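Local coordinates for protein 3',5'-nucleoside bisphosphate phosphatase (Chromobacterium violaceum, PDB 2YB1) that hydrolyses nucleoside 3',5'-bisphosphates to the nucleoside 5'-phosphate and orthophosphate, using three manganese ions per subunit, at residues 101-106 and 135-140; 38-43 and 93-98. All blocks are in the same frame, centred on the assembly; numbering follows the deposited sequence.

In the fold
Both contacts lie in the PHP domain and reach the same active site from different parts of it, their centres about 16 Å apart. Along the chain interaction 2 comes first: the loop 38-43, which follows strand 33-36 of the mixed sheet, meets the C-terminal part of helix 86-96. Helix 99-112 follows directly, and interaction 1 pairs it with helix 134-143, further out from the centre of the chain. The segments 93-98 and 101-106 are thus near neighbours in sequence, although the two contacts do not otherwise touch. Interaction 2 holds His-39, which binds manganese and also lines the AMP pocket; interaction 1 adds Arg-102 and Thr-135 to that pocket.

Interaction 1: 101-106 and 135-140; sequences ERARQM and THFARH. With AMP (adenosine monophosphate), chain E.
Met-106 and Phe-137 face each other from two helices, 99-112 and 134-143, whose backbones stay well apart here, the nearest CA atoms being those of this pair at 8.8 Å. Phe-137 bridges the gap. The edge of its ring points at the other helix, where the carbonyl oxygen of Ala-103 lies near the ring plane, 3.3 Å from CZ, while CE1 also meets the Ala-103 methyl. Met-106 SD stands above the ring face, at a distance, in a Met-aromatic contact: 4.8 Å from the ring centroid, 20° off the normal. The bend at chi3 (-80°) brings CE down to 3.8 Å from Phe-137 CE1. That same sulfur lies over one face of the Arg-102 guanidinium, 4.2 Å above its plane. Arg-102, fully extended from CG to NE, reaches the AMP phosphate with two bonds, NH1 to O3P (2.8 Å) and NH2 to O1P (2.9 Å). On the other helix Thr-135 OG1 lies 2.8 Å from the ribose O2' of AMP, a close approach, and is hydrogen-bonded to Asp-14. Through the sulfur the apolar Phe-Met-Ala cluster backs the guanidinium, and Arg-102, with Arg-99 and Arg-134 also bonded to AMP, probably helps to offset the phosphate's charge.

Interaction 2: 38-43 and 93-98; sequences DHDCTG and KSIREG. With MN (manganese (II) ion), chain B.
A bend in the side chain of Arg-96, at chi3 (-64°), turns its guanidinium back to Asp-40, while Ile-95, with CG2 anti to its backbone N, sets that methyl against the Asp-40 carboxylate. Arg-96 uses NH1 to donate to the Asp-40 carbonyl oxygen at 2.9 Å, with an N-H...O angle of 162°. The oxygen lies at the edge of the guanidinium, 1° out of its plane, and the nitrogen approaches in the carbonyl plane. CG and CD of the arginine also pass close to this oxygen, and Lys-93 CA, one turn back on the helix, lies over one guanidinium face. The Ile-95 methyl CG2 is 3.6 Å from Asp-40 OD2, the two side chains crossing at about a right angle. The carboxylate has polar partners of its own: OD2 is hydrogen-bonded to Ser-66, outside the two segments, and accepts from a water at 2.7 Å, and this water also donates a weak bond to Ile-95 O. A long, weak ion pair links OD2 to Arg-99, a substrate-binding residue. The loop opens with a type II beta turn from Asp-38 to Cys-41, set in the PHP fold between strand 33-36 and helix 45-54. The helix carrying Arg-96 and Ile-95 packs against this turn. His-39, at the second position of that turn, binds a manganese ion through NE2 at 2.2 Å; Asp-14 and His-250 are further ligands of this ion. The His-39 ring stacks on that of His-9, and the backbone N of His-39 is hydrogen-bonded to Ser-13 OG. Just after the turn, Gly-43 N donates back to Cys-41 SG at 3.4 Å, while Cys-41 CA lies 4.0 Å from Arg-96 NH1.

Interaction 1: 101-106 and 135-140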
loop_
_atom_site.group_PDB
_atom_site.type_symbol
_atom_site.label_atom_id
_atom_site.label_comp_id
_atom_site.label_asym_id
_atom_site.label_seq_id
_atom_site.Cartn_x
_atom_site.Cartn_y
_atom_site.Cartn_z
ATOM N N GLU A 101 -13.026 8.433 -13.300
ATOM C CA GLU A 101 -12.804 9.152 -14.551
ATOM C C GLU A 101 -11.538 8.644 -15.266
ATOM O O GLU A 101 -11.556 8.344 -16.459
ATOM C CB GLU A 101 -12.694 10.648 -14.241
ATOM C CG GLU A 101 -12.209 11.536 -15.373
ATOM C CD GLU A 101 -12.022 12.988 -14.917
ATOM O OE1 GLU A 101 -11.394 13.216 -13.848
ATOM O OE2 GLU A 101 -12.495 13.902 -15.633
ATOM N N ARG A 102 -10.439 8.552 -14.524
ATOM C CA ARG A 102 -9.185 8.051 -15.069
ATOM C C ARG A 102 -9.345 6.635 -15.621
ATOM O O ARG A 102 -8.774 6.287 -16.667
ATOM C CB ARG A 102 -8.124 8.065 -13.972
ATOM C CG ARG A 102 -6.789 7.385 -14.291
ATOM C CD ARG A 102 -5.916 7.501 -13.027
ATOM N NE ARG A 102 -4.606 6.845 -13.091
ATOM C CZ ARG A 102 -4.319 5.683 -12.507
ATOM N NH1 ARG A 102 -5.259 5.018 -11.827
ATOM N NH2 ARG A 102 -3.086 5.188 -12.597
ATOM N N ALA A 103 -10.116 5.817 -14.911
ATOM C CA ALA A 103 -10.347 4.433 -15.331
ATOM C C ALA A 103 -11.135 4.320 -16.635
ATOM O O ALA A 103 -10.832 3.474 -17.470
ATOM C CB ALA A 103 -11.039 3.633 -14.218
ATOM N N ARG A 104 -12.161 5.150 -16.806
ATOM C CA ARG A 104 -12.916 5.125 -18.059
ATOM C C ARG A 104 -11.994 5.479 -19.235
ATOM O O ARG A 104 -12.082 4.901 -20.319
ATOM C CB ARG A 104 -14.115 6.078 -17.990
ATOM C CG ARG A 104 -15.097 5.749 -16.870
ATOM C CD ARG A 104 -16.333 6.650 -16.930
ATOM N NE ARG A 104 -17.106 6.568 -15.693
ATOM C CZ ARG A 104 -17.018 7.437 -14.691
ATOM N NH1 ARG A 104 -16.181 8.472 -14.780
ATOM N NH2 ARG A 104 -17.760 7.273 -13.594
ATOM N N GLN A 105 -11.097 6.424 -18.996
ATOM C CA GLN A 105 -10.104 6.841 -19.977
ATOM C C GLN A 105 -9.073 5.733 -20.272
ATOM O O GLN A 105 -8.680 5.530 -21.424
ATOM C CB GLN A 105 -9.419 8.133 -19.493
ATOM C CG GLN A 105 -10.371 9.338 -19.463
ATOM C CD GLN A 105 -9.820 10.544 -18.713
ATOM O OE1 GLN A 105 -8.756 10.483 -18.102
ATOM N NE2 GLN A 105 -10.561 11.648 -18.750
ATOM N N MET A 106 -8.645 5.018 -19.234
ATOM C CA MET A 106 -7.735 3.887 -19.414
ATOM C C MET A 106 -8.386 2.845 -20.321
ATOM O O MET A 106 -7.744 2.293 -21.220
ATOM C CB MET A 106 -7.351 3.263 -18.064
ATOM C CG MET A 106 -6.472 4.162 -17.162
ATOM S SD MET A 106 -5.882 3.270 -15.690
ATOM C CE MET A 106 -7.295 3.330 -14.609
ATOM N N THR A 135 -4.660 -2.394 -11.073
ATOM C CA THR A 135 -4.619 -3.794 -10.633
ATOM C C THR A 135 -5.809 -4.566 -11.178
ATOM O O THR A 135 -5.666 -5.690 -11.651
ATOM C CB THR A 135 -4.605 -3.909 -9.096
ATOM O OG1 THR A 135 -3.461 -3.220 -8.576
ATOM C CG2 THR A 135 -4.557 -5.382 -8.655
ATOM N N HIS A 136 -6.991 -3.950 -11.109
ATOM C CA HIS A 136 -8.198 -4.577 -11.632
ATOM C C HIS A 136 -8.135 -4.752 -13.153
ATOM O O HIS A 136 -8.582 -5.780 -13.679
ATOM C CB HIS A 136 -9.434 -3.776 -11.236
ATOM C CG HIS A 136 -9.568 -3.566 -9.762
ATOM N ND1 HIS A 136 -9.561 -2.313 -9.183
ATOM C CD2 HIS A 136 -9.695 -4.448 -8.743
ATOM C CE1 HIS A 136 -9.701 -2.434 -7.875
ATOM N NE2 HIS A 136 -9.791 -3.719 -7.582
ATOM N N PHE A 137 -7.575 -3.765 -13.854
ATOM C CA PHE A 137 -7.377 -3.860 -15.302
ATOM C C PHE A 137 -6.465 -5.031 -15.629
ATOM O O PHE A 137 -6.705 -5.773 -16.577
ATOM C CB PHE A 137 -6.776 -2.563 -15.874
ATOM C CG PHE A 137 -7.805 -1.500 -16.184
ATOM C CD1 PHE A 137 -8.350 -0.720 -15.168
ATOM C CD2 PHE A 137 -8.241 -1.302 -17.486
ATOM C CE1 PHE A 137 -9.310 0.250 -15.455
ATOM C CE2 PHE A 137 -9.203 -0.340 -17.775
ATOM C CZ PHE A 137 -9.733 0.440 -16.751
ATOM N N ALA A 138 -5.418 -5.204 -14.828
ATOM C CA ALA A 138 -4.476 -6.296 -15.055
ATOM C C ALA A 138 -5.137 -7.663 -14.844
ATOM O O ALA A 138 -4.932 -8.586 -15.634
ATOM C CB ALA A 138 -3.248 -6.140 -14.157
ATOM N N ARG A 139 -5.930 -7.794 -13.783
ATOM C CA ARG A 139 -6.629 -9.052 -13.530
ATOM C C ARG A 139 -7.551 -9.381 -14.685
ATOM O O ARG A 139 -7.655 -10.547 -15.080
ATOM C CB ARG A 139 -7.422 -9.031 -12.218
ATOM C CG ARG A 139 -6.531 -9.057 -11.013
ATOM C CD ARG A 139 -7.269 -9.263 -9.692
ATOM N NE ARG A 139 -6.281 -9.152 -8.621
ATOM C CZ ARG A 139 -6.368 -8.339 -7.577
ATOM N NH1 ARG A 139 -7.448 -7.577 -7.399
ATOM N NH2 ARG A 139 -5.373 -8.314 -6.696
ATOM N N HIS A 140 -8.216 -8.355 -15.219
ATOM C CA HIS A 140 -9.083 -8.551 -16.379
ATOM C C HIS A 140 -8.277 -9.029 -17.577
ATOM O O HIS A 140 -8.660 -9.996 -18.232
ATOM C CB HIS A 140 -9.845 -7.286 -16.769
ATOM C CG HIS A 140 -10.543 -7.409 -18.092
ATOM N ND1 HIS A 140 -11.531 -8.342 -18.326
ATOM C CD2 HIS A 140 -10.364 -6.750 -19.263
ATOM C CE1 HIS A 140 -11.947 -8.239 -19.576
ATOM N NE2 HIS A 140 -11.256 -7.278 -20.166
HETATM P P AMP E . -3.320 2.706 -9.601
HETATM O O1P AMP E . -2.275 3.384 -10.463
HETATM O O2P AMP E . -3.201 3.266 -8.200
HETATM O O3P AMP E . -4.665 2.768 -10.280
HETATM O "O5'" AMP E . -2.792 1.203 -9.613
HETATM C "C5'" AMP E . -1.545 0.870 -9.027
HETATM C "C4'" AMP E . -1.518 -0.558 -8.550
HETATM O "O4'" AMP E . -1.254 -1.434 -9.668
HETATM C "C3'" AMP E . -0.423 -0.895 -7.547
HETATM O "O3'" AMP E . -0.780 -0.554 -6.216
HETATM C "C2'" AMP E . -0.206 -2.392 -7.753
HETATM O "O2'" AMP E . -1.166 -3.141 -7.019
HETATM C "C1'" AMP E . -0.500 -2.555 -9.245
HETATM N N9 AMP E . 0.738 -2.613 -10.042
HETATM C C8 AMP E . 1.434 -1.560 -10.521
HETATM N N7 AMP E . 2.536 -1.989 -11.201
HETATM C C5 AMP E . 2.554 -3.336 -11.147
HETATM C C6 AMP E . 3.426 -4.422 -11.653
HETATM N N6 AMP E . 4.540 -4.143 -12.368
HETATM N N1 AMP E . 3.068 -5.700 -11.375
HETATM C C2 AMP E . 1.964 -6.000 -10.660
HETATM N N3 AMP E . 1.128 -5.065 -10.168
HETATM C C4 AMP E . 1.367 -3.743 -10.380
#

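Interaction 2: 38-43 and 93-98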
loop_
_atom_site.group_PDB
_atom_site.type_symbol
_atom_site.label_atom_id
_atom_site.label_comp_id
_atom_site.label_asym_id
_atom_site.label_seq_id
_atom_site.Cartn_x
_atom_site.Cartn_y
_atom_site.Cartn_z
ATOM N N ASP A 38 -4.949 -0.346 2.856
ATOM C CA ASP A 38 -5.576 -0.253 1.547
ATOM C C ASP A 38 -5.220 1.074 0.915
ATOM O O ASP A 38 -4.928 2.045 1.627
ATOM C CB ASP A 38 -7.091 -0.433 1.653
ATOM C CG ASP A 38 -7.494 -1.896 1.669
ATOM O OD1 ASP A 38 -7.127 -2.620 0.719
ATOM O OD2 ASP A 38 -8.158 -2.323 2.632
ATOM N N HIS A 39 -5.231 1.112 -0.418
ATOM C CA HIS A 39 -4.920 2.335 -1.158
ATOM C C HIS A 39 -5.949 3.421 -0.908
ATOM O O HIS A 39 -7.144 3.206 -1.115
ATOM C CB HIS A 39 -4.919 2.057 -2.657
ATOM C CG HIS A 39 -3.824 1.144 -3.110
ATOM N ND1 HIS A 39 -2.509 1.549 -3.193
ATOM C CD2 HIS A 39 -3.853 -0.138 -3.549
ATOM C CE1 HIS A 39 -1.771 0.552 -3.654
ATOM N NE2 HIS A 39 -2.561 -0.481 -3.881
ATOM N N ASP A 40 -5.480 4.577 -0.449
ATOM C CA ASP A 40 -6.256 5.822 -0.449
ATOM C C ASP A 40 -7.627 5.686 0.200
ATOM O O ASP A 40 -8.569 6.429 -0.131
ATOM C CB ASP A 40 -6.373 6.341 -1.886
ATOM C CG ASP A 40 -5.007 6.563 -2.521
ATOM O OD1 ASP A 40 -4.100 6.971 -1.780
ATOM O OD2 ASP A 40 -4.830 6.309 -3.732
ATOM N N CYS A 41 -7.736 4.723 1.109
ATOM C CA CYS A 41 -9.024 4.368 1.698
ATOM C C CYS A 41 -8.834 3.676 3.048
ATOM O O CYS A 41 -7.899 2.898 3.206
ATOM C CB CYS A 41 -9.752 3.424 0.734
ATOM S SG CYS A 41 -11.460 3.106 1.208
ATOM N N THR A 42 -9.681 3.987 4.028
ATOM C CA THR A 42 -9.736 3.258 5.317
ATOM C C THR A 42 -10.945 2.317 5.530
ATOM O O THR A 42 -11.197 1.852 6.643
ATOM C CB THR A 42 -9.482 4.199 6.519
ATOM O OG1 THR A 42 -10.384 5.307 6.466
ATOM C CG2 THR A 42 -8.049 4.742 6.446
ATOM N N GLY A 43 -11.740 2.121 4.486
ATOM C CA GLY A 43 -13.036 1.467 4.613
ATOM C C GLY A 43 -13.027 0.041 5.124
ATOM O O GLY A 43 -14.068 -0.491 5.536
ATOM N N LYS A 93 -10.295 11.199 0.499
ATOM C CA LYS A 93 -11.404 11.354 -0.433
ATOM C C LYS A 93 -10.981 12.165 -1.666
ATOM O O LYS A 93 -11.368 11.846 -2.794
ATOM C CB LYS A 93 -12.603 12.011 0.259
ATOM C CG LYS A 93 -13.869 11.983 -0.573
ATOM C CD LYS A 93 -15.053 12.495 0.224
ATOM C CE LYS A 93 -16.339 12.353 -0.593
ATOM N NZ LYS A 93 -17.545 12.814 0.156
ATOM N N SER A 94 -10.189 13.214 -1.451
ATOM C CA SER A 94 -9.753 14.063 -2.561
ATOM C C SER A 94 -8.848 13.301 -3.536
ATOM O O SER A 94 -8.851 13.583 -4.739
ATOM C CB SER A 94 -9.071 15.343 -2.060
ATOM O OG SER A 94 -7.727 15.110 -1.651
ATOM N N ILE A 95 -8.092 12.331 -3.020
ATOM C CA ILE A 95 -7.265 11.450 -3.859
ATOM C C ILE A 95 -8.103 10.431 -4.649
ATOM O O ILE A 95 -7.742 10.054 -5.762
ATOM C CB ILE A 95 -6.210 10.654 -3.031
ATOM C CG1 ILE A 95 -5.381 11.576 -2.136
ATOM C CG2 ILE A 95 -5.316 9.833 -3.953
ATOM C CD1 ILE A 95 -4.829 12.783 -2.853
ATOM N N ARG A 96 -9.209 9.967 -4.073
ATOM C CA ARG A 96 -10.066 8.997 -4.763
ATOM C C ARG A 96 -10.902 9.632 -5.878
ATOM O O ARG A 96 -11.348 8.936 -6.791
ATOM C CB ARG A 96 -11.025 8.307 -3.777
ATOM C CG ARG A 96 -10.346 7.498 -2.684
ATOM C CD ARG A 96 -11.323 6.589 -1.966
ATOM N NE ARG A 96 -12.379 7.298 -1.239
ATOM C CZ ARG A 96 -12.257 7.750 0.005
ATOM N NH1 ARG A 96 -11.103 7.611 0.653
ATOM N NH2 ARG A 96 -13.281 8.360 0.598
ATOM N N GLU A 97 -11.115 10.944 -5.790
ATOM C CA GLU A 97 -12.072 11.662 -6.646
ATOM C C GLU A 97 -11.948 11.443 -8.160
ATOM O O GLU A 97 -12.959 11.278 -8.851
ATOM C CB GLU A 97 -12.036 13.168 -6.357
ATOM C CG GLU A 97 -12.871 13.617 -5.168
ATOM C CD GLU A 97 -12.815 15.131 -4.971
ATOM O OE1 GLU A 97 -12.714 15.852 -5.989
ATOM O OE2 GLU A 97 -12.853 15.595 -3.806
ATOM N N GLY A 98 -10.727 11.471 -8.680
ATOM C CA GLY A 98 -10.529 11.334 -10.115
ATOM C C GLY A 98 -10.338 9.902 -10.595
ATOM O O GLY A 98 -10.096 9.664 -11.776
HETATM MN MN MN B . -1.955 -2.340 -4.911
HETATM O O HOH W 1 -7.038 7.162 -5.058
#